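Long-range contact in putative hyaluronoglucosaminidase (Clostridium perfringens, PDB 6PWI), which probably hydrolyses glycosidic bonds of N-acetylhexosamine residues as a family 84 glycoside hydrolase, this chain holding the catalytic barrel with its flanking domains: residues K224-K238 with D274-V288. Residues are numbered along the deposited sequence; the frame is centred on the assembly and turned at random.
Sequences KWREPYPAEKLAEIK and DLEKIIAKFEQLYSV
In the (beta/alpha)8 barrel of this family 84 enzyme, the loop Trp225-Tyr229 follows the next barrel helix, 268-286, which receives it mainly through Asp274, Lys281 and Gln284, and the start of helix 231-247 meets the C-terminal end of that helix. Lys281 reaches two loop carbonyls at once: NZ lies 2.6 Å from Trp225 O and 2.8 Å from Glu227 O, above both carbonyl planes. Bends at chi2, chi3 and chi4 turn the ammonium group towards the two carbonyls, and Tyr220 O is a third acceptor of the same group. One turn on, the Gln284 amide pairs with the backbone of Tyr229 as a peptide group would. Tyr229 N gives its hydrogen to OE1 (2.9 Å, 155°), and NE2 returns one to Tyr229 O (3.1 Å); each donor lies in the plane of the carbonyl it meets, on a lone pair. With CG anti to the backbone N (chi1 -169°) and an extended chain beyond, the amide is carried out to the loop. At the other end Arg226 grips Asp274 side-on, NE to OD1 (3.0 Å) and NH2 to OD2 (2.9 Å); the carboxylate oxygens lie in the guanidinium plane, yet the two planes are 39° apart. Trp225 CZ2 covers one guanidinium face, and NH1 bonds Asp261 O. The indole edge points at Ile278 N and Asp274 O, and CZ3 makes an apolar contact with Ile278 CB at 3.7 Å. A water links Arg226 O and Lys277 O. Beyond the loop, Leu234 and Ile237 meet Val288 and Leu285, with Leu234 CG 3.8 Å from Val288 CG1. Inward, Lys281 and Leu285 touch Trp253 of strand 250-255, Tyr229 OH hydrogen-bonds Asp218 OD2 and Trp253 NE1, and Ile278 packs on Leu314 of helix 304-321.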
loop_
_atom_site.group_PDB
_atom_site.type_symbol
_atom_site.label_atom_id
_atom_site.label_comp_id
_atom_site.label_asym_id
_atom_site.label_seq_id
_atom_site.Cartn_x
_atom_site.Cartn_y
_atom_site.Cartn_z
ATOM N N LYS A 224 18.333 11.188 19.478
ATOM C CA LYS A 224 18.183 12.582 19.857
ATOM C C LYS A 224 16.703 12.890 20.068
ATOM O O LYS A 224 16.254 13.999 19.788
ATOM C CB LYS A 224 18.779 13.515 18.793
ATOM C CG LYS A 224 20.292 13.461 18.608
ATOM C CD LYS A 224 20.838 14.745 18.008
ATOM C CE LYS A 224 22.296 14.675 17.602
ATOM N NZ LYS A 224 22.469 14.038 16.273
ATOM N N TRP A 225 15.952 11.907 20.580
ATOM C CA TRP A 225 14.515 12.071 20.739
ATOM C C TRP A 225 14.185 13.172 21.744
ATOM O O TRP A 225 13.096 13.739 21.689
ATOM C CB TRP A 225 13.814 10.751 21.083
ATOM C CG TRP A 225 14.191 10.141 22.398
ATOM C CD1 TRP A 225 15.086 9.130 22.597
ATOM C CD2 TRP A 225 13.663 10.467 23.699
ATOM N NE1 TRP A 225 15.159 8.809 23.927
ATOM C CE2 TRP A 225 14.302 9.616 24.630
ATOM C CE3 TRP A 225 12.727 11.394 24.176
ATOM C CZ2 TRP A 225 14.029 9.664 25.999
ATOM C CZ3 TRP A 225 12.455 11.439 25.527
ATOM C CH2 TRP A 225 13.100 10.587 26.426
ATOM N N ARG A 226 15.131 13.469 22.644
ATOM C CA ARG A 226 14.920 14.466 23.682
ATOM C C ARG A 226 14.879 15.864 23.070
ATOM O O ARG A 226 14.075 16.697 23.484
ATOM C CB ARG A 226 15.999 14.362 24.762
ATOM C CG ARG A 226 15.719 13.283 25.793
ATOM C CD ARG A 226 16.989 12.964 26.549
ATOM N NE ARG A 226 16.734 11.897 27.505
ATOM C CZ ARG A 226 17.222 10.664 27.411
ATOM N NH1 ARG A 226 18.019 10.344 26.407
ATOM N NH2 ARG A 226 16.920 9.761 28.329
ATOM N N GLU A 227 15.736 16.087 22.068
ATOM C CA GLU A 227 15.934 17.401 21.481
ATOM C C GLU A 227 14.800 17.726 20.512
ATOM O O GLU A 227 14.440 16.899 19.678
ATOM C CB GLU A 227 17.294 17.449 20.784
ATOM C CG GLU A 227 18.436 17.033 21.701
ATOM C CD GLU A 227 19.808 16.932 21.055
ATOM O OE1 GLU A 227 19.958 17.377 19.891
ATOM O OE2 GLU A 227 20.729 16.409 21.719
ATOM N N PRO A 228 14.198 18.935 20.578
ATOM C CA PRO A 228 13.214 19.344 19.576
ATOM C C PRO A 228 13.788 19.262 18.161
ATOM O O PRO A 228 14.990 19.407 17.959
ATOM C CB PRO A 228 12.898 20.802 19.952
ATOM C CG PRO A 228 13.248 20.905 21.424
ATOM C CD PRO A 228 14.407 19.952 21.624
ATOM N N TYR A 229 12.913 18.999 17.185
ATOM C CA TYR A 229 13.261 19.063 15.775
ATOM C C TYR A 229 13.713 20.486 15.453
ATOM O O TYR A 229 13.099 21.439 15.925
ATOM C CB TYR A 229 12.036 18.732 14.911
ATOM C CG TYR A 229 11.826 17.278 14.559
ATOM C CD1 TYR A 229 12.580 16.667 13.566
ATOM C CD2 TYR A 229 10.852 16.520 15.191
ATOM C CE1 TYR A 229 12.391 15.336 13.224
ATOM C CE2 TYR A 229 10.652 15.187 14.863
ATOM C CZ TYR A 229 11.424 14.590 13.878
ATOM O OH TYR A 229 11.247 13.274 13.553
ATOM N N PRO A 230 14.800 20.684 14.667
ATOM C CA PRO A 230 15.098 21.989 14.069
ATOM C C PRO A 230 13.878 22.551 13.345
ATOM O O PRO A 230 13.072 21.796 12.804
ATOM C CB PRO A 230 16.161 21.647 13.010
ATOM C CG PRO A 230 16.878 20.435 13.561
ATOM C CD PRO A 230 15.826 19.676 14.349
ATOM N N ALA A 231 13.773 23.884 13.318
ATOM C CA ALA A 231 12.633 24.577 12.734
ATOM C C ALA A 231 12.425 24.208 11.262
ATOM O O ALA A 231 11.281 24.001 10.855
ATOM C CB ALA A 231 12.756 26.066 12.936
ATOM N N GLU A 232 13.506 24.134 10.462
ATOM C CA GLU A 232 13.355 23.808 9.048
ATOM C C GLU A 232 12.761 22.407 8.913
ATOM O O GLU A 232 11.870 22.199 8.091
ATOM C CB GLU A 232 14.652 23.949 8.244
ATOM N N LYS A 233 13.240 21.470 9.748
ATOM C CA LYS A 233 12.810 20.082 9.682
ATOM C C LYS A 233 11.348 19.959 10.120
ATOM O O LYS A 233 10.565 19.256 9.480
ATOM C CB LYS A 233 13.793 19.147 10.401
ATOM N N LEU A 234 10.976 20.677 11.184
ATOM C CA LEU A 234 9.609 20.679 11.676
ATOM C C LEU A 234 8.654 21.223 10.612
ATOM O O LEU A 234 7.530 20.744 10.482
ATOM C CB LEU A 234 9.536 21.504 12.969
ATOM C CG LEU A 234 8.198 21.438 13.713
ATOM C CD1 LEU A 234 8.018 20.094 14.411
ATOM C CD2 LEU A 234 8.054 22.578 14.711
ATOM N N ALA A 235 9.100 22.232 9.856
ATOM C CA ALA A 235 8.249 22.870 8.862
ATOM C C ALA A 235 8.011 21.913 7.696
ATOM O O ALA A 235 6.963 21.963 7.051
ATOM C CB ALA A 235 8.860 24.171 8.400
ATOM N N GLU A 236 8.996 21.043 7.443
ATOM C CA GLU A 236 8.884 20.030 6.407
ATOM C C GLU A 236 7.869 18.980 6.843
ATOM O O GLU A 236 7.055 18.544 6.035
ATOM C CB GLU A 236 10.231 19.370 6.126
ATOM C CG GLU A 236 11.171 20.232 5.305
ATOM C CD GLU A 236 12.600 19.715 5.250
ATOM O OE1 GLU A 236 12.817 18.496 5.486
ATOM O OE2 GLU A 236 13.499 20.531 4.972
ATOM N N ILE A 237 7.928 18.598 8.126
ATOM C CA ILE A 237 6.991 17.650 8.704
ATOM C C ILE A 237 5.576 18.214 8.586
ATOM O O ILE A 237 4.662 17.501 8.166
ATOM C CB ILE A 237 7.378 17.271 10.152
ATOM C CG1 ILE A 237 8.614 16.364 10.185
ATOM C CG2 ILE A 237 6.203 16.643 10.892
ATOM C CD1 ILE A 237 9.186 16.133 11.569
ATOM N N LYS A 238 5.405 19.500 8.921
ATOM C CA LYS A 238 4.079 20.104 8.909
ATOM C C LYS A 238 3.467 20.068 7.504
ATOM O O LYS A 238 2.257 19.913 7.368
ATOM C CB LYS A 238 4.070 21.498 9.542
ATOM C CG LYS A 238 2.889 22.373 9.145
ATOM C CD LYS A 238 2.531 23.409 10.183
ATOM C CE LYS A 238 1.725 24.564 9.628
ATOM N NZ LYS A 238 0.798 24.138 8.553
ATOM N N ASP A 274 12.570 12.652 32.388
ATOM C CA ASP A 274 12.535 12.084 31.051
ATOM C C ASP A 274 11.109 12.072 30.496
ATOM O O ASP A 274 10.913 12.219 29.291
ATOM C CB ASP A 274 13.254 10.732 31.003
ATOM C CG ASP A 274 14.711 10.832 30.577
ATOM O OD1 ASP A 274 15.094 11.887 30.013
ATOM O OD2 ASP A 274 15.455 9.853 30.802
ATOM N N LEU A 275 10.111 11.917 31.373
ATOM C CA LEU A 275 8.725 11.940 30.927
ATOM C C LEU A 275 8.347 13.343 30.456
ATOM O O LEU A 275 7.493 13.493 29.583
ATOM C CB LEU A 275 7.795 11.453 32.042
ATOM C CG LEU A 275 6.310 11.450 31.676
ATOM C CD1 LEU A 275 6.033 10.484 30.536
ATOM C CD2 LEU A 275 5.437 11.130 32.879
ATOM N N GLU A 276 8.997 14.360 31.037
ATOM C CA GLU A 276 8.758 15.751 30.679
ATOM C C GLU A 276 9.190 15.991 29.234
ATOM O O GLU A 276 8.521 16.711 28.491
ATOM C CB GLU A 276 9.522 16.692 31.613
ATOM C CG GLU A 276 8.785 17.012 32.903
ATOM C CD GLU A 276 9.396 18.110 33.766
ATOM O OE1 GLU A 276 10.260 18.868 33.259
ATOM O OE2 GLU A 276 9.003 18.209 34.949
ATOM N N LYS A 277 10.311 15.367 28.857
ATOM C CA LYS A 277 10.923 15.587 27.557
ATOM C C LYS A 277 10.125 14.875 26.468
ATOM O O LYS A 277 9.841 15.476 25.433
ATOM C CB LYS A 277 12.397 15.173 27.560
ATOM C CG LYS A 277 13.158 15.623 28.794
ATOM C CD LYS A 277 14.494 16.246 28.509
ATOM C CE LYS A 277 15.114 16.799 29.774
ATOM N NZ LYS A 277 16.589 16.707 29.722
ATOM N N ILE A 278 9.749 13.611 26.714
ATOM C CA ILE A 278 8.993 12.866 25.718
ATOM C C ILE A 278 7.686 13.605 25.424
ATOM O O ILE A 278 7.318 13.785 24.264
ATOM C CB ILE A 278 8.799 11.379 26.095
ATOM C CG1 ILE A 278 8.469 10.528 24.863
ATOM C CG2 ILE A 278 7.756 11.205 27.191
ATOM C CD1 ILE A 278 8.665 9.037 25.052
ATOM N N ILE A 279 7.017 14.073 26.483
ATOM C CA ILE A 279 5.756 14.778 26.333
ATOM C C ILE A 279 6.003 16.097 25.602
ATOM O O ILE A 279 5.189 16.505 24.778
ATOM C CB ILE A 279 5.044 14.936 27.696
ATOM C CG1 ILE A 279 4.352 13.631 28.104
ATOM C CG2 ILE A 279 4.066 16.109 27.690
ATOM C CD1 ILE A 279 3.925 13.580 29.548
ATOM N N ALA A 280 7.140 16.744 25.877
ATOM C CA ALA A 280 7.469 17.980 25.186
ATOM C C ALA A 280 7.586 17.691 23.691
ATOM O O ALA A 280 7.002 18.395 22.867
ATOM C CB ALA A 280 8.731 18.591 25.748
ATOM N N LYS A 281 8.322 16.623 23.362
ATOM C CA LYS A 281 8.540 16.239 21.980
ATOM C C LYS A 281 7.205 15.944 21.301
ATOM O O LYS A 281 7.001 16.351 20.160
ATOM C CB LYS A 281 9.494 15.048 21.868
ATOM C CG LYS A 281 9.871 14.670 20.444
ATOM C CD LYS A 281 10.306 15.847 19.597
ATOM C CE LYS A 281 11.460 15.511 18.680
ATOM N NZ LYS A 281 12.558 14.838 19.417
ATOM N N PHE A 282 6.305 15.250 22.012
ATOM C CA PHE A 282 5.001 14.922 21.458
ATOM C C PHE A 282 4.222 16.207 21.207
ATOM O O PHE A 282 3.538 16.323 20.191
ATOM C CB PHE A 282 4.237 13.939 22.352
ATOM C CG PHE A 282 4.563 12.474 22.169
ATOM C CD1 PHE A 282 5.613 12.056 21.363
ATOM C CD2 PHE A 282 3.830 11.500 22.832
ATOM C CE1 PHE A 282 5.900 10.707 21.208
ATOM C CE2 PHE A 282 4.119 10.152 22.678
ATOM C CZ PHE A 282 5.156 9.757 21.869
ATOM N N GLU A 283 4.354 17.168 22.134
ATOM C CA GLU A 283 3.696 18.463 22.027
ATOM C C GLU A 283 4.180 19.193 20.776
ATOM O O GLU A 283 3.380 19.834 20.095
ATOM C CB GLU A 283 3.923 19.319 23.276
ATOM C CG GLU A 283 3.205 18.825 24.521
ATOM C CD GLU A 283 1.693 18.976 24.511
ATOM O OE1 GLU A 283 1.148 19.461 23.490
ATOM O OE2 GLU A 283 1.060 18.612 25.527
ATOM N N GLN A 284 5.486 19.082 20.477
ATOM C CA GLN A 284 6.062 19.739 19.312
ATOM C C GLN A 284 5.415 19.197 18.037
ATOM O O GLN A 284 5.012 19.975 17.173
ATOM C CB GLN A 284 7.591 19.630 19.283
ATOM C CG GLN A 284 8.234 20.520 18.222
ATOM C CD GLN A 284 9.670 20.198 17.870
ATOM O OE1 GLN A 284 10.149 19.075 18.025
ATOM N NE2 GLN A 284 10.374 21.194 17.362
ATOM N N LEU A 285 5.301 17.865 17.931
ATOM C CA LEU A 285 4.660 17.268 16.769
ATOM C C LEU A 285 3.177 17.629 16.764
ATOM O O LEU A 285 2.635 17.922 15.700
ATOM C CB LEU A 285 4.866 15.749 16.756
ATOM C CG LEU A 285 6.168 15.225 16.141
ATOM C CD1 LEU A 285 6.459 15.853 14.789
ATOM C CD2 LEU A 285 7.345 15.404 17.079
ATOM N N TYR A 286 2.544 17.628 17.951
ATOM C CA TYR A 286 1.127 17.942 18.098
ATOM C C TYR A 286 0.839 19.337 17.547
ATOM O O TYR A 286 -0.227 19.572 16.972
ATOM C CB TYR A 286 0.678 17.880 19.563
ATOM C CG TYR A 286 -0.811 18.042 19.766
ATOM C CD1 TYR A 286 -1.651 16.940 19.806
ATOM C CD2 TYR A 286 -1.392 19.297 19.914
ATOM C CE1 TYR A 286 -3.021 17.083 19.978
ATOM C CE2 TYR A 286 -2.760 19.460 20.077
ATOM C CZ TYR A 286 -3.577 18.345 20.116
ATOM O OH TYR A 286 -4.926 18.478 20.274
ATOM N N SER A 287 1.815 20.242 17.726
ATOM C CA SER A 287 1.682 21.647 17.377
ATOM C C SER A 287 1.698 21.845 15.862
ATOM O O SER A 287 1.286 22.894 15.378
ATOM C CB SER A 287 2.740 22.478 18.063
ATOM O OG SER A 287 3.954 22.469 17.331
ATOM N N VAL A 288 2.176 20.852 15.106
ATOM C CA VAL A 288 2.112 20.973 13.657
ATOM C C VAL A 288 1.026 20.067 13.077
ATOM O O VAL A 288 0.913 19.969 11.860
ATOM C CB VAL A 288 3.480 20.800 12.961
ATOM C CG1 VAL A 288 4.420 21.955 13.263
ATOM C CG2 VAL A 288 4.148 19.469 13.277
HETATM O O HOH W 1 11.705 17.209 24.485
#